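Local coordinates for BDI-0842-like domain-containing protein (Parabacteroides distasonis, PDB 4JM1) that is of unknown function, but folds into a small alpha/beta domain resembling the prodomain of alpha-lytic protease, at residues A2-S13 and F44-V53; E15-V26 and I64-V74. All blocks are in the same frame, centred on the assembly; numbering follows the deposited sequence.

The two contacts lie on different faces of the four-stranded mixed sheet: in contact 1 the helices 3-9 and 38-50 pair on one side, while in contact 2 the small hairpin 68-75 folds over the other. Both are partly buried, contact 1 the more so, with five of nine touching residues buried against three of twelve. Contact 1 turns on a tyrosine that joins apolar packing to a short bond with a glutamate; contact 2 wraps a phenylalanine in aliphatic groups and closes with one backbone bond at its turns. They meet directly where Ala2 CB packs on Val19 CG2, 3.4 Å away, and Ile6 rests on strand 16-19.

Contact 1: residues A2-S13 and F44-V53; sequences ADKYIDTITGFS and FLEEAKKEGV. With EDO (1,2-ethanediol), chain B; EDO (1,2-ethanediol), chain C.
Tyr5 on helix 3-9 and Ala48 on helix 44-50 lie 6.9 Å apart at CA, where the helices run at 126° with axes 10.7 Å apart. The second helix ends in a Schellman motif with Gly52 at C-prime, and the chain after it brings Val53 beside Ala2 and Tyr5. With CG anti to the backbone N (chi1 180°), the Tyr5 ring reaches across to the other helix. Ala48 CA sits over one ring face, 3.9 Å from the centroid, a CH-pi contact, while Val53 CG2 touches Tyr5 CB at 3.6 Å. At the ring's edge Tyr5 OH donates over 2.6 Å to the anti lone pair of Glu47 OE1, with ring and carboxylate planes 73° apart. A water also donates to Glu47 OE1, at 2.8 Å, and connects it to Ser13 OG, so two donors grip that oxygen. Two 1,2-ethanediol molecules, probably from the crystallisation liquor, donate one each to Glu47 OE2 and Glu51 OE2. Tyr5 OH also meets the edge of the Phe44 ring, and Ile9 CD1 packs on the same ring. Beneath lies the sheet: Tyr5 rests on Leu25 and Phe44 on Ile27 of strand 24-29, with Phe44 also on Val59 of strand 58-63.

Contact 2: residues E15-V26 and I64-V74; sequences EKAAVTDNGFLV and IKNAKFEQGAV
Lys16 and Phe69 meet because the lysine sends its chain out opposite its own N (chi1 -168°) and keeps it straight, while the Phe69 ring swings to the side of the backbone N (chi1 -76°). The two chains run alongside each other head to tail, which lays Lys16 CD over one ring face, 3.9 Å from the centroid, in a CH-pi contact. Val74 CG1 sits over the opposite face, and Ala18 CB lies at the ring's edge, 3.9 Å from Phe69 CD2. Nearby, Val26 CG1 and Val74 CG2 meet tip to tip at 3.9 Å, and the CG2 of Thr20 packs against Ala73 and Val74. Two turns close one end: Asp21 N, in the type I turn from Thr20 to Gly23, donates to Gly72 O at 2.9 Å, nearly straight at 176°. A water joins the same oxygen to Asn22 N. At the far end Ile64 packs on Glu15 and Lys16, which form a classic beta bulge opposite Ala28. Through Phe69 and Val74 the hairpin of strands 68-70 and 73-75 lies over strands 16-19 and 24-29, with Phe69 also touching Ala28, while Ala17 and Leu25 pack against helix 3-9 on the sheet's other side.

Contact 1: residues A2-S13 and F44-V53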
loop_
_atom_site.group_PDB
_atom_site.type_symbol
_atom_site.label_atom_id
_atom_site.label_comp_id
_atom_site.label_asym_id
_atom_site.label_seq_id
_atom_site.Cartn_x
_atom_site.Cartn_y
_atom_site.Cartn_z
ATOM N N ALA A 2 -3.277 11.524 2.068
ATOM C CA ALA A 2 -2.431 10.463 2.577
ATOM C C ALA A 2 -0.940 10.800 2.631
ATOM O O ALA A 2 -0.149 9.961 3.061
ATOM C CB ALA A 2 -2.644 9.196 1.732
ATOM N N ASP A 3 -0.537 11.981 2.170
ATOM C CA ASP A 3 0.904 12.294 2.050
ATOM C C ASP A 3 1.663 12.195 3.368
ATOM O O ASP A 3 2.770 11.693 3.394
ATOM C CB ASP A 3 1.156 13.691 1.460
ATOM C CG ASP A 3 0.836 13.798 -0.038
ATOM O OD1 ASP A 3 0.535 12.785 -0.708
ATOM O OD2 ASP A 3 0.916 14.933 -0.557
ATOM N N LYS A 4 1.091 12.694 4.455
ATOM C CA LYS A 4 1.811 12.658 5.723
ATOM C C LYS A 4 2.002 11.230 6.216
ATOM O O LYS A 4 3.092 10.866 6.691
ATOM C CB LYS A 4 1.140 13.537 6.775
ATOM C CG LYS A 4 1.295 15.034 6.332
ATOM C CD LYS A 4 0.792 16.078 7.267
ATOM C CE LYS A 4 1.141 17.468 6.664
ATOM N NZ LYS A 4 0.603 18.593 7.468
ATOM N N TYR A 5 0.958 10.424 6.075
ATOM C CA TYR A 5 1.071 9.007 6.438
ATOM C C TYR A 5 2.100 8.276 5.573
ATOM O O TYR A 5 2.975 7.589 6.098
ATOM C CB TYR A 5 -0.303 8.316 6.388
ATOM C CG TYR A 5 -0.241 6.849 6.743
ATOM C CD1 TYR A 5 0.072 6.430 8.024
ATOM C CD2 TYR A 5 -0.438 5.866 5.776
ATOM C CE1 TYR A 5 0.175 5.080 8.338
ATOM C CE2 TYR A 5 -0.350 4.526 6.097
ATOM C CZ TYR A 5 -0.012 4.129 7.354
ATOM O OH TYR A 5 0.079 2.803 7.669
ATOM N N ILE A 6 2.007 8.467 4.257
ATOM C CA ILE A 6 2.960 7.841 3.340
ATOM C C ILE A 6 4.404 8.255 3.715
ATOM O O ILE A 6 5.320 7.422 3.742
ATOM C CB ILE A 6 2.633 8.212 1.873
ATOM C CG1 ILE A 6 1.376 7.442 1.439
ATOM C CG2 ILE A 6 3.822 7.874 0.927
ATOM C CD1 ILE A 6 0.810 7.905 0.132
ATOM N N ASP A 7 4.584 9.554 3.983
ATOM C CA ASP A 7 5.928 10.035 4.331
ATOM C C ASP A 7 6.453 9.521 5.668
ATOM O O ASP A 7 7.656 9.584 5.934
ATOM C CB ASP A 7 6.028 11.561 4.214
ATOM C CG ASP A 7 5.857 12.074 2.787
ATOM O OD1 ASP A 7 5.926 11.258 1.831
ATOM O OD2 ASP A 7 5.649 13.313 2.635
ATOM N N THR A 8 5.567 9.018 6.520
ATOM C CA THR A 8 5.958 8.404 7.784
ATOM C C THR A 8 6.299 6.921 7.637
ATOM O O THR A 8 7.205 6.435 8.301
ATOM C CB THR A 8 4.899 8.648 8.842
ATOM O OG1 THR A 8 4.768 10.059 9.048
ATOM C CG2 THR A 8 5.247 7.997 10.185
ATOM N N ILE A 9 5.581 6.204 6.786
ATOM C CA ILE A 9 5.836 4.776 6.639
ATOM C C ILE A 9 6.947 4.470 5.625
ATOM O O ILE A 9 7.520 3.380 5.678
ATOM C CB ILE A 9 4.554 3.962 6.286
ATOM C CG1 ILE A 9 3.974 4.342 4.917
ATOM C CG2 ILE A 9 3.472 4.128 7.370
ATOM C CD1 ILE A 9 2.871 3.361 4.430
ATOM N N THR A 10 7.215 5.402 4.689
ATOM C CA THR A 10 8.200 5.152 3.637
ATOM C C THR A 10 9.597 4.988 4.229
ATOM O O THR A 10 10.116 5.860 4.913
ATOM C CB THR A 10 8.157 6.265 2.566
ATOM O OG1 THR A 10 6.871 6.214 1.914
ATOM C CG2 THR A 10 9.249 6.071 1.522
ATOM N N GLY A 11 10.210 3.842 3.925
ATOM C CA GLY A 11 11.489 3.504 4.505
ATOM C C GLY A 11 11.463 3.163 5.970
ATOM O O GLY A 11 12.509 3.097 6.602
ATOM N N PHE A 12 10.265 3.025 6.531
ATOM C CA PHE A 12 10.077 2.621 7.915
ATOM C C PHE A 12 9.492 1.199 7.961
ATOM O O PHE A 12 10.099 0.302 8.490
ATOM C CB PHE A 12 9.176 3.611 8.679
ATOM C CG PHE A 12 8.884 3.167 10.053
ATOM C CD1 PHE A 12 9.875 3.236 11.017
ATOM C CD2 PHE A 12 7.628 2.686 10.400
ATOM C CE1 PHE A 12 9.634 2.798 12.306
ATOM C CE2 PHE A 12 7.365 2.255 11.703
ATOM C CZ PHE A 12 8.369 2.321 12.658
ATOM N N SER A 13 8.314 1.035 7.382
ATOM C CA SER A 13 7.590 -0.228 7.367
ATOM C C SER A 13 7.319 -0.748 5.943
ATOM O O SER A 13 6.693 -1.809 5.737
ATOM C CB SER A 13 6.289 -0.090 8.141
ATOM O OG SER A 13 5.550 1.003 7.659
ATOM N N PHE A 44 -2.025 -2.547 7.638
ATOM C CA PHE A 44 -1.770 -1.242 7.081
ATOM C C PHE A 44 -3.068 -0.431 6.910
ATOM O O PHE A 44 -3.105 0.777 7.153
ATOM C CB PHE A 44 -1.046 -1.337 5.745
ATOM C CG PHE A 44 0.453 -1.296 5.850
ATOM C CD1 PHE A 44 1.091 -0.161 6.335
ATOM C CD2 PHE A 44 1.224 -2.349 5.388
ATOM C CE1 PHE A 44 2.473 -0.094 6.416
ATOM C CE2 PHE A 44 2.620 -2.295 5.449
ATOM C CZ PHE A 44 3.244 -1.171 5.971
ATOM N N LEU A 45 -4.138 -1.085 6.453
ATOM C CA LEU A 45 -5.406 -0.352 6.276
ATOM C C LEU A 45 -5.899 0.195 7.607
ATOM O O LEU A 45 -6.293 1.348 7.713
ATOM C CB LEU A 45 -6.459 -1.244 5.620
ATOM C CG LEU A 45 -7.830 -0.637 5.321
ATOM C CD1 LEU A 45 -7.734 0.614 4.436
ATOM C CD2 LEU A 45 -8.765 -1.711 4.719
ATOM N N GLU A 46 -5.850 -0.637 8.639
ATOM C CA GLU A 46 -6.261 -0.190 9.968
ATOM C C GLU A 46 -5.393 0.968 10.471
ATOM O O GLU A 46 -5.895 1.939 11.062
ATOM C CB GLU A 46 -6.216 -1.375 10.962
ATOM C CG GLU A 46 -6.637 -1.051 12.406
ATOM C CD GLU A 46 -6.589 -2.270 13.351
ATOM O OE1 GLU A 46 -6.742 -3.420 12.869
ATOM O OE2 GLU A 46 -6.399 -2.070 14.579
ATOM N N GLU A 47 -4.089 0.866 10.273
ATOM C CA GLU A 47 -3.186 1.911 10.729
ATOM C C GLU A 47 -3.403 3.216 9.985
ATOM O O GLU A 47 -3.418 4.270 10.604
ATOM C CB GLU A 47 -1.761 1.461 10.547
ATOM C CG GLU A 47 -0.741 2.397 11.147
ATOM C CD GLU A 47 0.691 1.872 10.990
ATOM O OE1 GLU A 47 1.303 2.056 9.894
ATOM O OE2 GLU A 47 1.164 1.222 11.967
ATOM N N ALA A 48 -3.561 3.155 8.660
ATOM C CA ALA A 48 -3.807 4.347 7.864
ATOM C C ALA A 48 -5.075 5.055 8.412
ATOM O O ALA A 48 -5.070 6.256 8.580
ATOM C CB ALA A 48 -3.976 3.986 6.377
ATOM N N LYS A 49 -6.147 4.300 8.650
ATOM C CA LYS A 49 -7.374 4.901 9.132
ATOM C C LYS A 49 -7.181 5.468 10.543
ATOM O O LYS A 49 -7.714 6.550 10.864
ATOM C CB LYS A 49 -8.515 3.899 9.079
ATOM C CG LYS A 49 -9.056 3.659 7.666
ATOM C CD LYS A 49 -9.919 2.396 7.582
ATOM C CE LYS A 49 -10.897 2.260 8.756
ATOM N NZ LYS A 49 -11.396 0.849 8.905
ATOM N N LYS A 50 -6.416 4.752 11.380
ATOM C CA LYS A 50 -6.136 5.246 12.739
ATOM C C LYS A 50 -5.381 6.590 12.702
ATOM O O LYS A 50 -5.583 7.440 13.566
ATOM C CB LYS A 50 -5.372 4.196 13.546
ATOM C CG LYS A 50 -5.152 4.540 15.029
ATOM C CD LYS A 50 -4.136 3.614 15.698
ATOM C CE LYS A 50 -3.646 4.179 17.047
ATOM N NZ LYS A 50 -2.893 5.459 16.907
ATOM N N GLU A 51 -4.536 6.773 11.695
ATOM C CA GLU A 51 -3.779 8.005 11.512
ATOM C C GLU A 51 -4.551 9.037 10.698
ATOM O O GLU A 51 -3.997 10.079 10.327
ATOM C CB GLU A 51 -2.422 7.687 10.857
ATOM C CG GLU A 51 -1.503 6.683 11.606
ATOM C CD GLU A 51 -0.941 7.166 12.934
ATOM O OE1 GLU A 51 -1.474 8.117 13.534
ATOM O OE2 GLU A 51 0.009 6.503 13.426
ATOM N N GLY A 52 -5.842 8.776 10.456
ATOM C CA GLY A 52 -6.738 9.738 9.872
ATOM C C GLY A 52 -6.771 9.826 8.362
ATOM O O GLY A 52 -7.323 10.785 7.815
ATOM N N VAL A 53 -6.231 8.824 7.683
ATOM C CA VAL A 53 -6.355 8.776 6.232
ATOM C C VAL A 53 -7.769 8.336 5.895
ATOM O O VAL A 53 -8.149 7.236 6.227
ATOM C CB VAL A 53 -5.300 7.837 5.591
ATOM C CG1 VAL A 53 -5.386 7.866 4.067
ATOM C CG2 VAL A 53 -3.862 8.211 6.067
HETATM C C1 EDO B . 2.379 5.494 11.901
HETATM O O1 EDO B . 1.392 4.557 12.362
HETATM C C2 EDO B . 3.099 4.938 10.697
HETATM O O2 EDO B . 4.317 4.310 11.081
HETATM C C1 EDO C . 2.203 -3.084 9.370
HETATM O O1 EDO C . 3.615 -2.919 9.597
HETATM C C2 EDO C . 1.416 -1.877 9.836
HETATM O O2 EDO C . 1.778 -1.572 11.198
HETATM O O HOH W 1 4.059 1.677 9.909
#

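Contact 2: residues E15-V26 and I64-V74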
loop_
_atom_site.group_PDB
_atom_site.type_symbol
_atom_site.label_atom_id
_atom_site.label_comp_id
_atom_site.label_asym_id
_atom_site.label_seq_id
_atom_site.Cartn_x
_atom_site.Cartn_y
_atom_site.Cartn_z
ATOM N N GLU A 15 8.990 0.110 1.525
ATOM C CA GLU A 15 9.974 0.824 0.729
ATOM C C GLU A 15 9.433 1.997 -0.055
ATOM O O GLU A 15 10.136 2.985 -0.215
ATOM C CB GLU A 15 10.774 -0.135 -0.155
ATOM C CG GLU A 15 11.575 -1.083 0.738
ATOM C CD GLU A 15 12.683 -1.857 0.081
ATOM O OE1 GLU A 15 13.080 -1.542 -1.058
ATOM O OE2 GLU A 15 13.171 -2.811 0.758
ATOM N N LYS A 16 8.181 1.896 -0.508
ATOM C CA LYS A 16 7.520 2.957 -1.262
ATOM C C LYS A 16 6.012 2.743 -1.122
ATOM O O LYS A 16 5.561 1.623 -0.906
ATOM C CB LYS A 16 7.963 2.926 -2.738
ATOM C CG LYS A 16 7.563 4.147 -3.566
ATOM C CD LYS A 16 8.254 4.198 -4.930
ATOM C CE LYS A 16 7.687 5.337 -5.804
ATOM N NZ LYS A 16 8.552 5.748 -6.988
ATOM N N ALA A 17 5.252 3.826 -1.196
ATOM C CA ALA A 17 3.795 3.754 -1.132
ATOM C C ALA A 17 3.177 4.903 -1.910
ATOM O O ALA A 17 3.794 5.957 -2.085
ATOM C CB ALA A 17 3.295 3.761 0.344
ATOM N N ALA A 18 1.930 4.713 -2.332
ATOM C CA ALA A 18 1.199 5.743 -3.057
ATOM C C ALA A 18 -0.287 5.466 -3.023
ATOM O O ALA A 18 -0.708 4.315 -3.079
ATOM C CB ALA A 18 1.656 5.823 -4.507
ATOM N N VAL A 19 -1.086 6.525 -2.934
ATOM C CA VAL A 19 -2.529 6.415 -3.201
ATOM C C VAL A 19 -2.756 6.598 -4.691
ATOM O O VAL A 19 -2.209 7.495 -5.332
ATOM C CB VAL A 19 -3.341 7.416 -2.362
ATOM C CG1 VAL A 19 -4.841 7.453 -2.760
ATOM C CG2 VAL A 19 -3.201 7.106 -0.869
ATOM N N THR A 20 -3.579 5.729 -5.246
ATOM C CA THR A 20 -3.835 5.730 -6.680
ATOM C C THR A 20 -5.188 6.397 -6.949
ATOM O O THR A 20 -6.027 6.587 -6.036
ATOM C CB THR A 20 -3.773 4.282 -7.232
ATOM O OG1 THR A 20 -4.679 3.433 -6.512
ATOM C CG2 THR A 20 -2.356 3.711 -7.129
ATOM N N ASP A 21 -5.395 6.760 -8.215
ATOM C CA ASP A 21 -6.598 7.525 -8.577
ATOM C C ASP A 21 -7.899 6.786 -8.278
ATOM O O ASP A 21 -8.932 7.399 -7.994
ATOM C CB ASP A 21 -6.574 7.922 -10.066
ATOM C CG ASP A 21 -5.506 8.977 -10.393
ATOM O OD1 ASP A 21 -4.945 9.624 -9.461
ATOM O OD2 ASP A 21 -5.214 9.134 -11.607
ATOM N N ASN A 22 -7.840 5.461 -8.304
ATOM C CA ASN A 22 -9.016 4.646 -8.038
ATOM C C ASN A 22 -9.255 4.389 -6.555
ATOM O O ASN A 22 -10.141 3.612 -6.203
ATOM C CB ASN A 22 -8.933 3.325 -8.818
ATOM C CG ASN A 22 -7.792 2.427 -8.362
ATOM O OD1 ASN A 22 -7.034 2.774 -7.465
ATOM N ND2 ASN A 22 -7.645 1.274 -9.021
ATOM N N GLY A 23 -8.471 5.050 -5.685
ATOM C CA GLY A 23 -8.740 5.066 -4.255
ATOM C C GLY A 23 -8.079 4.047 -3.355
ATOM O O GLY A 23 -8.430 3.955 -2.187
ATOM N N PHE A 24 -7.132 3.285 -3.891
ATOM C CA PHE A 24 -6.390 2.329 -3.076
ATOM C C PHE A 24 -5.064 2.919 -2.610
ATOM O O PHE A 24 -4.431 3.715 -3.308
ATOM C CB PHE A 24 -6.146 1.015 -3.833
ATOM C CG PHE A 24 -7.403 0.207 -4.057
ATOM C CD1 PHE A 24 -8.180 0.402 -5.177
ATOM C CD2 PHE A 24 -7.809 -0.724 -3.147
ATOM C CE1 PHE A 24 -9.351 -0.333 -5.387
ATOM C CE2 PHE A 24 -8.980 -1.472 -3.343
ATOM C CZ PHE A 24 -9.733 -1.286 -4.463
ATOM N N LEU A 25 -4.640 2.472 -1.441
ATOM C CA LEU A 25 -3.283 2.749 -0.936
ATOM C C LEU A 25 -2.441 1.535 -1.280
ATOM O O LEU A 25 -2.721 0.430 -0.806
ATOM C CB LEU A 25 -3.284 3.005 0.576
ATOM C CG LEU A 25 -1.916 3.143 1.249
ATOM C CD1 LEU A 25 -1.058 4.230 0.617
ATOM C CD2 LEU A 25 -2.127 3.397 2.757
ATOM N N VAL A 26 -1.445 1.757 -2.127
ATOM C CA VAL A 26 -0.546 0.716 -2.604
ATOM C C VAL A 26 0.789 0.833 -1.866
ATOM O O VAL A 26 1.381 1.933 -1.808
ATOM C CB VAL A 26 -0.310 0.799 -4.108
ATOM C CG1 VAL A 26 0.651 -0.313 -4.565
ATOM C CG2 VAL A 26 -1.646 0.728 -4.884
ATOM N N ILE A 64 8.267 -4.474 -4.156
ATOM C CA ILE A 64 9.130 -3.392 -4.639
ATOM C C ILE A 64 10.017 -3.815 -5.836
ATOM O O ILE A 64 10.363 -2.990 -6.689
ATOM C CB ILE A 64 10.029 -2.846 -3.490
ATOM C CG1 ILE A 64 10.680 -1.501 -3.854
ATOM C CG2 ILE A 64 11.120 -3.894 -3.059
ATOM C CD1 ILE A 64 9.700 -0.317 -3.926
ATOM N N LYS A 65 10.335 -5.101 -5.905
ATOM C CA LYS A 65 11.222 -5.609 -6.948
ATOM C C LYS A 65 10.559 -5.739 -8.308
ATOM O O LYS A 65 11.258 -5.946 -9.313
ATOM C CB LYS A 65 11.816 -6.958 -6.551
ATOM C CG LYS A 65 12.731 -6.882 -5.306
ATOM C CD LYS A 65 13.345 -8.211 -4.943
ATOM C CE LYS A 65 12.337 -9.238 -4.441
ATOM N NZ LYS A 65 11.538 -8.727 -3.251
ATOM N N ASN A 66 9.237 -5.644 -8.388
ATOM C CA ASN A 66 8.647 -5.688 -9.723
ATOM C C ASN A 66 7.540 -4.692 -10.016
ATOM O O ASN A 66 7.176 -4.501 -11.173
ATOM C CB ASN A 66 8.201 -7.102 -10.069
ATOM C CG ASN A 66 7.166 -7.617 -9.120
ATOM O OD1 ASN A 66 6.133 -6.949 -8.903
ATOM N ND2 ASN A 66 7.416 -8.770 -8.534
ATOM N N ALA A 67 7.083 -3.966 -9.024
ATOM C CA ALA A 67 6.041 -2.985 -9.203
ATOM C C ALA A 67 6.563 -1.756 -9.940
ATOM O O ALA A 67 7.715 -1.340 -9.721
ATOM C CB ALA A 67 5.488 -2.587 -7.844
ATOM N N LYS A 68 5.697 -1.136 -10.743
ATOM C CA LYS A 68 6.026 0.123 -11.420
ATOM C C LYS A 68 5.071 1.214 -10.993
ATOM O O LYS A 68 3.890 1.176 -11.325
ATOM C CB LYS A 68 5.988 -0.066 -12.926
ATOM C CG LYS A 68 6.991 -1.096 -13.440
ATOM N N PHE A 69 5.586 2.182 -10.243
ATOM C CA PHE A 69 4.787 3.314 -9.775
ATOM C C PHE A 69 4.742 4.338 -10.902
ATOM O O PHE A 69 5.801 4.701 -11.466
ATOM C CB PHE A 69 5.421 3.955 -8.530
ATOM C CG PHE A 69 5.221 3.155 -7.271
ATOM C CD1 PHE A 69 5.970 2.023 -7.028
ATOM C CD2 PHE A 69 4.287 3.557 -6.319
ATOM C CE1 PHE A 69 5.768 1.256 -5.884
ATOM C CE2 PHE A 69 4.070 2.786 -5.180
ATOM C CZ PHE A 69 4.842 1.664 -4.946
ATOM N N GLU A 70 3.535 4.780 -11.225
ATOM C CA GLU A 70 3.269 5.797 -12.242
ATOM C C GLU A 70 2.400 6.888 -11.626
ATOM O O GLU A 70 1.929 6.734 -10.522
ATOM C CB GLU A 70 2.541 5.130 -13.413
ATOM C CG GLU A 70 3.330 3.973 -14.018
ATOM C CD GLU A 70 2.582 3.234 -15.106
ATOM O OE1 GLU A 70 1.351 3.426 -15.245
ATOM O OE2 GLU A 70 3.240 2.447 -15.812
ATOM N N GLN A 71 2.135 7.970 -12.350
ATOM C CA GLN A 71 1.209 8.974 -11.828
ATOM C C GLN A 71 -0.198 8.353 -11.757
ATOM O O GLN A 71 -0.762 7.908 -12.755
ATOM C CB GLN A 71 1.213 10.274 -12.665
ATOM C CG GLN A 71 0.368 11.429 -12.064
ATOM C CD GLN A 71 0.849 11.907 -10.680
ATOM O OE1 GLN A 71 0.113 11.814 -9.691
ATOM N NE2 GLN A 71 2.077 12.425 -10.612
ATOM N N GLY A 72 -0.734 8.293 -10.545
ATOM C CA GLY A 72 -2.098 7.826 -10.323
ATOM C C GLY A 72 -2.353 6.324 -10.339
ATOM O O GLY A 72 -3.484 5.928 -10.169
ATOM N N ALA A 73 -1.309 5.515 -10.555
ATOM C CA ALA A 73 -1.464 4.048 -10.681
ATOM C C ALA A 73 -0.176 3.306 -10.355
ATOM O O ALA A 73 0.926 3.863 -10.451
ATOM C CB ALA A 73 -1.923 3.705 -12.106
ATOM N N VAL A 74 -0.320 2.059 -9.925
ATOM C CA VAL A 74 0.825 1.188 -9.726
ATOM C C VAL A 74 0.587 -0.115 -10.484
ATOM O O VAL A 74 -0.413 -0.824 -10.260
ATOM C CB VAL A 74 1.116 0.894 -8.246
ATOM C CG1 VAL A 74 2.374 0.007 -8.111
ATOM C CG2 VAL A 74 1.242 2.208 -7.447
HETATM O O HOH W 2 -5.715 4.230 -10.373
#